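PDB 3TSA: NDP-rhamnosyltransferase from Saccharopolyspora spinosa, which is a rhamnosyltransferase of the GT-B type, built from two Rossmann-like domains. Local coordinates for residues R3-P8 with W113-L118. Numbering follows the deposited sequence.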
loop_
_atom_site.group_PDB
_atom_site.type_symbol
_atom_site.label_atom_id
_atom_site.label_comp_id
_atom_site.label_asym_id
_atom_site.label_seq_id
_atom_site.Cartn_x
_atom_site.Cartn_y
_atom_site.Cartn_z
ATOM N N ARG A 3 7.388 -5.520 15.459
ATOM C CA ARG A 3 6.761 -4.223 15.327
ATOM C C ARG A 3 7.849 -3.276 14.793
ATOM O O ARG A 3 8.809 -2.958 15.517
ATOM C CB ARG A 3 6.212 -3.747 16.657
ATOM C CG ARG A 3 4.727 -4.188 16.917
ATOM C CD ARG A 3 3.988 -3.353 18.077
ATOM N NE ARG A 3 4.784 -3.499 19.264
ATOM C CZ ARG A 3 4.801 -4.607 20.018
ATOM N NH1 ARG A 3 5.607 -4.685 21.091
ATOM N NH2 ARG A 3 3.991 -5.643 19.722
ATOM N N VAL A 4 7.705 -2.854 13.525
ATOM C CA VAL A 4 8.728 -2.040 12.888
ATOM C C VAL A 4 8.335 -0.578 12.863
ATOM O O VAL A 4 7.398 -0.233 12.128
ATOM C CB VAL A 4 9.015 -2.552 11.435
ATOM C CG1 VAL A 4 10.224 -1.735 10.738
ATOM C CG2 VAL A 4 9.222 -4.065 11.470
ATOM N N LEU A 5 9.136 0.277 13.534
ATOM C CA LEU A 5 8.924 1.750 13.449
ATOM C C LEU A 5 9.834 2.272 12.359
ATOM O O LEU A 5 11.082 2.051 12.480
ATOM C CB LEU A 5 9.252 2.457 14.780
ATOM C CG LEU A 5 8.986 3.971 14.881
ATOM C CD1 LEU A 5 7.515 4.311 14.601
ATOM C CD2 LEU A 5 9.360 4.495 16.296
ATOM N N VAL A 6 9.256 2.964 11.399
ATOM C CA VAL A 6 9.984 3.446 10.272
ATOM C C VAL A 6 10.248 4.941 10.482
ATOM O O VAL A 6 9.315 5.718 10.834
ATOM C CB VAL A 6 9.174 3.216 9.021
ATOM C CG1 VAL A 6 9.909 3.776 7.766
ATOM C CG2 VAL A 6 8.819 1.744 8.931
ATOM N N VAL A 7 11.515 5.333 10.343
ATOM C CA VAL A 7 11.941 6.684 10.665
ATOM C C VAL A 7 12.585 7.260 9.409
ATOM O O VAL A 7 13.770 7.032 9.162
ATOM C CB VAL A 7 12.971 6.638 11.774
ATOM C CG1 VAL A 7 13.390 8.010 12.208
ATOM C CG2 VAL A 7 12.407 5.839 12.970
ATOM N N PRO A 8 11.775 7.921 8.542
ATOM C CA PRO A 8 12.327 8.464 7.344
ATOM C C PRO A 8 12.685 9.926 7.539
ATOM O O PRO A 8 12.254 10.550 8.529
ATOM C CB PRO A 8 11.180 8.300 6.367
ATOM C CG PRO A 8 9.937 8.456 7.252
ATOM C CD PRO A 8 10.291 7.852 8.526
ATOM N N TRP A 113 4.207 2.705 21.512
ATOM C CA TRP A 113 4.004 1.658 20.528
ATOM C C TRP A 113 4.942 0.433 20.692
ATOM O O TRP A 113 4.641 -0.691 20.161
ATOM C CB TRP A 113 4.113 2.291 19.137
ATOM C CG TRP A 113 3.554 1.407 18.019
ATOM C CD1 TRP A 113 2.225 1.130 17.762
ATOM C CD2 TRP A 113 4.304 0.734 16.995
ATOM N NE1 TRP A 113 2.100 0.323 16.636
ATOM C CE2 TRP A 113 3.356 0.083 16.124
ATOM C CE3 TRP A 113 5.661 0.624 16.721
ATOM C CZ2 TRP A 113 3.743 -0.693 15.030
ATOM C CZ3 TRP A 113 6.053 -0.136 15.615
ATOM C CH2 TRP A 113 5.112 -0.800 14.793
ATOM N N ARG A 114 6.068 0.615 21.417
ATOM C CA ARG A 114 7.020 -0.492 21.694
ATOM C C ARG A 114 7.494 -1.248 20.446
ATOM O O ARG A 114 7.260 -2.462 20.290
ATOM C CB ARG A 114 6.399 -1.480 22.730
ATOM C CG ARG A 114 6.082 -0.830 24.103
ATOM C CD ARG A 114 6.142 -1.927 25.217
ATOM N NE ARG A 114 6.006 -1.392 26.582
ATOM C CZ ARG A 114 6.860 -0.547 27.169
ATOM N NH1 ARG A 114 7.954 -0.125 26.534
ATOM N NH2 ARG A 114 6.610 -0.116 28.400
ATOM N N PRO A 115 8.185 -0.568 19.553
ATOM C CA PRO A 115 8.742 -1.224 18.401
ATOM C C PRO A 115 9.823 -2.224 18.770
ATOM O O PRO A 115 10.513 -2.095 19.845
ATOM C CB PRO A 115 9.324 -0.034 17.593
ATOM C CG PRO A 115 9.730 0.909 18.634
ATOM C CD PRO A 115 8.491 0.878 19.536
ATOM N N SER A 116 9.987 -3.240 17.946
ATOM C CA SER A 116 11.130 -4.098 18.155
ATOM C C SER A 116 12.316 -3.818 17.272
ATOM O O SER A 116 13.405 -4.324 17.531
ATOM C CB SER A 116 10.763 -5.573 18.082
ATOM O OG SER A 116 10.181 -5.870 16.862
ATOM N N VAL A 117 12.152 -2.991 16.246
ATOM C CA VAL A 117 13.270 -2.770 15.370
ATOM C C VAL A 117 12.905 -1.414 14.711
ATOM O O VAL A 117 11.678 -1.078 14.575
ATOM C CB VAL A 117 13.396 -3.910 14.323
ATOM C CG1 VAL A 117 12.159 -4.040 13.514
ATOM C CG2 VAL A 117 14.641 -3.714 13.411
ATOM N N LEU A 118 13.947 -0.640 14.448
ATOM C CA LEU A 118 13.801 0.671 13.796
ATOM C C LEU A 118 14.353 0.542 12.375
ATOM O O LEU A 118 15.497 0.130 12.193
ATOM C CB LEU A 118 14.539 1.749 14.569
ATOM C CG LEU A 118 14.258 1.845 16.061
ATOM C CD1 LEU A 118 15.193 3.048 16.601
ATOM C CD2 LEU A 118 12.745 2.080 16.314
#
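The indole of W113 carries the aliphatic part of R3 over one face, with R3 CD 4.0 Å from the centroid of the six-membered ring in a CH-pi contact, while the edge at CH2 meets the backbone N of V4. F208 of the second subunit also packs edge-to-face with this tryptophan. The R3 guanidinium stands almost perpendicular to the indole, at 89°, and receives R114 O at its edge, tilted slightly from its plane. NE and NH1 grip that oxygen side-on, each at 2.9 Å from R114 O; NH1 arrives in the carbonyl plane, NE from well above it. A bend at chi3 (-57°) turns the guanidinium toward this carbonyl, and NE adds a weak bond to W113 O. R114, the first residue beyond helix 82-113, leaves helical geometry with a positive phi, and its own guanidinium pairs with E111. From here the chain enters strand 117-121, which lies parallel to strand 3-7 in the middle of the Rossmann-like sheet of the N-terminal domain; strand 31-36 flanks strand 3-7 across its other edge. Before the strands pair, S116 closes a two-way link: its N donates to R3 O at 2.7 Å, and its OG, held between its own backbone N and carbonyl carbon, accepts from R3 N. The V117 N bond to R3 O is weak. Parallel pairing follows with L5 N to V117 O, 3.1 Å and nearly straight at 159°. V4 CG2 touches V117 CG1 at 3.6 Å on one side of the sheet, whereas on the other L5 CB rests against both P115 CB and L118 CD2, each 3.8 Å from it.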